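Local coordinates for protein beta-phenylalanine aminotransferase (Variovorax paradoxus, PDB 4AO9) that probably transfers the amino group of beta-phenylalanine to a keto acid acceptor, using bound pyridoxal-5'-phosphate, as a member of the class-III aminotransferases, at residues Arg211-Ile214 against Glu215-Gly218; Ala245-Glu248 against Ser249-Val253. All coordinates share one frame; numbering follows the deposited sequence.

Interaction 1 of 2, residues Arg211-Ile214 against Glu215-Gly218; sequences RAQI and ERHG
Arg211, Ala212 and Gln213 each offer a carbonyl to the amide four residues on, at Glu215, Arg216 and His217, which makes the last i to i+4 bonds of helix 207-216 before His217 leaves helical backbone angles. The carbonyl of Gln213 is gripped twice: His217 N reaches Gln213 O at 3.1 Å and His217 ND1 reaches the same Gln213 O at 2.8 Å, the two donors coming from opposite faces of the peptide plane. The second bond, donated by ND1 and lying in the imidazole plane, helps fix the ring's rotation and gives a carbonyl at the C-terminal end of the helix a second donor. Gln213 also serves with its side chain. Its bend at chi2 (-48°) turns the amide alongside Arg216, where Gln213 OE1 accepts from Arg216 NH1 at 2.9 Å on a lone pair in the carbonyl plane. Gln213 OE1 lies at the edge of the guanidinium, close to its plane, although the amide and guanidinium planes stand 70° apart. His217 NE2 lies over one face of the Arg216 guanidinium, 3.8 Å above its plane and offset toward the rim. A long, charged chain suits the exposed position of Arg216, whereas branched, apolar Ile214 suits the buried side, touching Ile221 and Val224 of strand 221-226. Gln213 and His217 are partly covered by Leu202 and Leu200 of strand 198-202, and Arg211 reaches Glu248 on helix 240-253.

Interaction 2 of 2, residues Ala245-Glu248 against Ser249-Val253; sequences ALRE and SATQV
With chi1 at -61°, Ser249 holds OG beside its own backbone N and near the carbonyl four residues back; Thr251 places OG1 in the same way (chi1 -62°). Ser249 OG donates to Ala245 O at 2.8 Å, while Ser249 N bonds the same Ala245 O at 2.9 Å; hydroxyl and amide approach from opposite faces of the carbonyl plane. Serine suits this buried place because it is small and its hydroxyl finds an acceptor within its own helix. Thr251 N likewise bonds Arg247 O, at 3.1 Å and nearly straight (168°). Thr251 OG1 also lies 3.1 Å from Arg247 O, though the acceptor of its proton is undecided. Arg247 bends at chi2 and chi3, which folds its chain over toward Thr251: Arg247 NE comes within 3.2 Å of Thr251 OG1 and Arg247 NH2 within 3.1 Å, the side chains crossing at a slant. Its NH1 meanwhile goes outward to the carbonyl of Arg279 and a salt bridge with Asp281. All this lies on helix 240-253, one of the helices flanking the seven-stranded, mostly parallel sheet of the fold-type I aminotransferase core; the side chain of Leu246, which touches Leu257 of strand 256-260, is about 14 Å from the bound pyridoxal-5'-phosphate. Ala250 brings a small, apolar methyl to a buried position, with Arg247 NH2 3.9 Å from Ala250 CB. Glu248, extended beyond CG, engages both carboxylate oxygens, OE1 with Arg211 and OE2 with Gln244, while Gln252 meets Glu215 of helix 207-216.

From the N terminus the chain first passes through interaction 1, at the end of helix 207-216, then runs along strand 221-226 and returns in helix 240-253, where interaction 2 lies. Each contact is local, its i to i+4 bonds each closing one helical turn with no loop between its segments, and the two follow in series, neither nesting nor crossing. In space their centres are about 9 Å apart, because the helices pack against each other. Arg211 NH2 meets Glu248 OE1 at 2.9 Å in a salt bridge, Arg211 CA rests 3.6 Å from Ser249 OG, and Gly218 CA approaches Val253 CB. Together they join two helices that lie beside strands 198-202, 221-226 and 256-260 of the large sheet.

Interaction 1 of 2, residues Arg211-Ile214 against Glu215-Gly218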
ATOM      1  N   ARG A 211      12.879 -20.428  22.591  1.00 12.08           N
ATOM      2  CA  ARG A 211      14.032 -20.087  23.430  1.00 12.67           C
ATOM      3  C   ARG A 211      15.307 -20.702  22.875  1.00 12.30           C
ATOM      4  O   ARG A 211      16.316 -20.022  22.732  1.00 12.67           O
ATOM      5  CB  ARG A 211      13.833 -20.567  24.871  1.00 13.34           C
ATOM      6  CG  ARG A 211      12.759 -19.825  25.636  1.00 15.94           C
ATOM      7  CD  ARG A 211      12.804 -20.206  27.120  1.00 18.05           C
ATOM      8  NE  ARG A 211      11.715 -19.602  27.884  1.00 19.84           N
ATOM      9  CZ  ARG A 211      11.759 -18.394  28.442  1.00 20.30           C
ATOM     10  NH1 ARG A 211      12.839 -17.634  28.325  1.00 20.88           N
ATOM     11  NH2 ARG A 211      10.709 -17.946  29.119  1.00 21.53           N
ATOM     12  N   ALA A 212      15.252 -21.991  22.550  1.00 12.65           N
ATOM     13  CA  ALA A 212      16.444 -22.711  22.095  1.00 12.47           C
ATOM     14  C   ALA A 212      16.991 -22.169  20.780  1.00 12.12           C
ATOM     15  O   ALA A 212      18.196 -21.954  20.634  1.00 12.20           O
ATOM     16  CB  ALA A 212      16.156 -24.213  21.969  1.00 12.94           C
ATOM     17  N   GLN A 213      16.102 -21.954  19.817  1.00 11.83           N
ATOM     18  CA  GLN A 213      16.545 -21.510  18.506  1.00 11.93           C
ATOM     19  C   GLN A 213      16.937 -20.039  18.463  1.00 11.14           C
ATOM     20  O   GLN A 213      17.896 -19.677  17.779  1.00 10.96           O
ATOM     21  CB  GLN A 213      15.507 -21.847  17.443  1.00 12.48           C
ATOM     22  CG  GLN A 213      15.342 -23.362  17.238  1.00 15.33           C
ATOM     23  CD  GLN A 213      16.666 -24.101  17.083  1.00 20.19           C
ATOM     24  OE1 GLN A 213      17.478 -23.764  16.223  1.00 21.66           O
ATOM     25  NE2 GLN A 213      16.885 -25.115  17.920  1.00 22.63           N
ATOM     26  N   ILE A 214      16.233 -19.196  19.215  1.00 10.55           N
ATOM     27  CA  ILE A 214      16.633 -17.789  19.311  1.00 10.42           C
ATOM     28  C   ILE A 214      18.006 -17.647  19.986  1.00 10.72           C
ATOM     29  O   ILE A 214      18.874 -16.929  19.494  1.00 10.81           O
ATOM     30  CB  ILE A 214      15.561 -16.908  19.972  1.00  9.87           C
ATOM     31  CG1 ILE A 214      14.314 -16.852  19.071  1.00 10.19           C
ATOM     32  CG2 ILE A 214      16.102 -15.495  20.237  1.00 10.53           C
ATOM     33  CD1 ILE A 214      13.074 -16.321  19.765  1.00  9.49           C
ATOM     34  N   GLU A 215      18.215 -18.362  21.092  1.00 10.90           N
ATOM     35  CA  GLU A 215      19.522 -18.333  21.768  1.00 12.22           C
ATOM     36  C   GLU A 215      20.632 -18.912  20.881  1.00 11.96           C
ATOM     37  O   GLU A 215      21.730 -18.345  20.792  1.00 12.27           O
ATOM     38  CB  GLU A 215      19.463 -19.075  23.111  1.00 12.87           C
ATOM     39  CG  GLU A 215      18.593 -18.398  24.169  1.00 18.09           C
ATOM     40  CD  GLU A 215      18.426 -19.250  25.421  1.00 22.79           C
ATOM     41  OE1 GLU A 215      19.426 -19.850  25.873  1.00 27.71           O
ATOM     42  OE2 GLU A 215      17.299 -19.317  25.957  1.00 26.08           O
ATOM     43  N   ARG A 216      20.331 -20.023  20.206  1.00 11.72           N
ATOM     44  CA  ARG A 216      21.317 -20.678  19.342  1.00 12.40           C
ATOM     45  C   ARG A 216      21.809 -19.761  18.221  1.00 11.62           C
ATOM     46  O   ARG A 216      22.994 -19.749  17.899  1.00 11.42           O
ATOM     47  CB  ARG A 216      20.732 -21.957  18.744  1.00 13.30           C
ATOM     48  CG  ARG A 216      21.671 -22.716  17.807  1.00 15.92           C
ATOM     49  CD  ARG A 216      20.961 -23.960  17.269  1.00 21.19           C
ATOM     50  NE  ARG A 216      21.683 -24.560  16.150  1.00 25.71           N
ATOM     51  CZ  ARG A 216      21.112 -25.018  15.034  1.00 27.27           C
ATOM     52  NH1 ARG A 216      19.796 -24.937  14.857  1.00 26.99           N
ATOM     53  NH2 ARG A 216      21.865 -25.551  14.079  1.00 29.11           N
ATOM     54  N   HIS A 217      20.892 -18.991  17.636  1.00 10.81           N
ATOM     55  CA  HIS A 217      21.239 -18.102  16.531  1.00 10.86           C
ATOM     56  C   HIS A 217      21.349 -16.648  16.976  1.00 10.07           C
ATOM     57  O   HIS A 217      21.296 -15.738  16.133  1.00  9.63           O
ATOM     58  CB  HIS A 217      20.177 -18.163  15.429  1.00 11.50           C
ATOM     59  CG  HIS A 217      19.985 -19.516  14.822  1.00 14.16           C
ATOM     60  ND1 HIS A 217      19.099 -20.438  15.336  1.00 15.45           N
ATOM     61  CD2 HIS A 217      20.514 -20.079  13.709  1.00 17.05           C
ATOM     62  CE1 HIS A 217      19.106 -21.522  14.580  1.00 16.67           C
ATOM     63  NE2 HIS A 217      19.961 -21.333  13.591  1.00 18.69           N
ATOM     64  N   GLY A 218      21.500 -16.425  18.283  1.00  9.73           N
ATOM     65  CA  GLY A 218      21.395 -15.088  18.866  1.00  9.51           C
ATOM     66  C   GLY A 218      22.006 -13.924  18.097  1.00  8.29           C
ATOM     67  O   GLY A 218      21.305 -12.960  17.753  1.00  8.25           O
TER

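Interaction 2 of 2, residues Ala245-Glu248 against Ser249-Val253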
ATOM      1  N   ALA A 245       8.321 -15.900  26.432  1.00 12.63           N
ATOM      2  CA  ALA A 245       9.585 -16.491  25.993  1.00 12.05           C
ATOM      3  C   ALA A 245      10.189 -15.691  24.838  1.00 11.30           C
ATOM      4  O   ALA A 245      11.403 -15.505  24.781  1.00 11.63           O
ATOM      5  CB  ALA A 245       9.407 -17.956  25.610  1.00 12.97           C
ATOM      6  N   LEU A 246       9.342 -15.197  23.931  1.00 11.04           N
ATOM      7  CA  LEU A 246       9.834 -14.375  22.822  1.00  9.99           C
ATOM      8  C   LEU A 246      10.429 -13.048  23.301  1.00  9.89           C
ATOM      9  O   LEU A 246      11.496 -12.637  22.846  1.00  9.56           O
ATOM     10  CB  LEU A 246       8.705 -14.111  21.815  1.00  9.46           C
ATOM     11  CG  LEU A 246       8.070 -15.341  21.168  1.00  9.82           C
ATOM     12  CD1 LEU A 246       7.146 -14.899  20.041  1.00  8.96           C
ATOM     13  CD2 LEU A 246       9.099 -16.362  20.663  1.00 10.15           C
ATOM     14  N   ARG A 247       9.733 -12.380  24.217  1.00 10.26           N
ATOM     15  CA  ARG A 247      10.212 -11.129  24.775  1.00 10.10           C
ATOM     16  C   ARG A 247      11.542 -11.344  25.496  1.00 10.04           C
ATOM     17  O   ARG A 247      12.509 -10.606  25.271  1.00 10.92           O
ATOM     18  CB  ARG A 247       9.146 -10.509  25.705  1.00 10.08           C
ATOM     19  CG  ARG A 247       9.602  -9.276  26.505  1.00 10.16           C
ATOM     20  CD  ARG A 247       9.796  -8.024  25.634  1.00  9.81           C
ATOM     21  NE  ARG A 247      11.075  -8.044  24.915  1.00  8.78           N
ATOM     22  CZ  ARG A 247      11.430  -7.171  23.974  1.00  9.35           C
ATOM     23  NH1 ARG A 247      10.599  -6.201  23.593  1.00 10.96           N
ATOM     24  NH2 ARG A 247      12.619  -7.286  23.387  1.00  9.70           N
ATOM     25  N   GLU A 248      11.598 -12.380  26.334  1.00 10.35           N
ATOM     26  CA  GLU A 248      12.817 -12.642  27.088  1.00 11.07           C
ATOM     27  C   GLU A 248      14.000 -13.010  26.194  1.00 10.72           C
ATOM     28  O   GLU A 248      15.109 -12.508  26.392  1.00 10.66           O
ATOM     29  CB  GLU A 248      12.576 -13.722  28.135  1.00 11.95           C
ATOM     30  CG  GLU A 248      11.728 -13.223  29.290  1.00 14.99           C
ATOM     31  CD  GLU A 248      11.308 -14.314  30.267  1.00 17.97           C
ATOM     32  OE1 GLU A 248      11.758 -15.477  30.133  1.00 20.27           O
ATOM     33  OE2 GLU A 248      10.503 -13.991  31.171  1.00 20.12           O
ATOM     34  N   SER A 249      13.748 -13.888  25.224  1.00 10.87           N
ATOM     35  CA  SER A 249      14.795 -14.354  24.311  1.00 11.61           C
ATOM     36  C   SER A 249      15.315 -13.216  23.421  1.00 10.36           C
ATOM     37  O   SER A 249      16.526 -13.065  23.249  1.00 10.62           O
ATOM     38  CB  SER A 249      14.281 -15.523  23.466  1.00 12.06           C
ATOM     39  OG  SER A 249      13.904 -16.617  24.294  1.00 15.53           O
ATOM     40  N   ALA A 250      14.401 -12.407  22.880  1.00 10.07           N
ATOM     41  CA  ALA A 250      14.798 -11.266  22.068  1.00  9.49           C
ATOM     42  C   ALA A 250      15.686 -10.316  22.872  1.00  9.22           C
ATOM     43  O   ALA A 250      16.746  -9.911  22.416  1.00  8.81           O
ATOM     44  CB  ALA A 250      13.577 -10.535  21.519  1.00  9.52           C
ATOM     45  N   THR A 251      15.261  -9.986  24.088  1.00  9.36           N
ATOM     46  CA  THR A 251      16.083  -9.134  24.946  1.00  9.98           C
ATOM     47  C   THR A 251      17.452  -9.749  25.225  1.00 10.12           C
ATOM     48  O   THR A 251      18.469  -9.067  25.138  1.00 10.20           O
ATOM     49  CB  THR A 251      15.344  -8.817  26.246  1.00  9.87           C
ATOM     50  OG1 THR A 251      14.142  -8.100  25.911  1.00 11.14           O
ATOM     51  CG2 THR A 251      16.186  -7.961  27.167  1.00 11.46           C
ATOM     52  N   GLN A 252      17.468 -11.042  25.536  1.00 10.19           N
ATOM     53  CA  GLN A 252      18.728 -11.715  25.855  1.00 11.10           C
ATOM     54  C   GLN A 252      19.748 -11.634  24.724  1.00 10.68           C
ATOM     55  O   GLN A 252      20.941 -11.408  24.977  1.00 11.84           O
ATOM     56  CB  GLN A 252      18.488 -13.179  26.217  1.00 11.10           C
ATOM     57  CG  GLN A 252      19.773 -13.910  26.637  1.00 15.75           C
ATOM     58  CD  GLN A 252      19.578 -15.394  26.914  1.00 20.80           C
ATOM     59  OE1 GLN A 252      20.311 -16.233  26.381  1.00 24.39           O
ATOM     60  NE2 GLN A 252      18.599 -15.726  27.751  1.00 21.83           N
ATOM     61  N   VAL A 253      19.286 -11.817  23.485  1.00 10.14           N
ATOM     62  CA  VAL A 253      20.226 -11.895  22.355  1.00  9.62           C
ATOM     63  C   VAL A 253      20.468 -10.555  21.651  1.00  9.52           C
ATOM     64  O   VAL A 253      21.372 -10.465  20.815  1.00 10.15           O
ATOM     65  CB  VAL A 253      19.818 -12.985  21.321  1.00  9.02           C
ATOM     66  CG1 VAL A 253      19.595 -14.339  22.006  1.00  9.93           C
ATOM     67  CG2 VAL A 253      18.573 -12.553  20.534  1.00  9.02           C
TER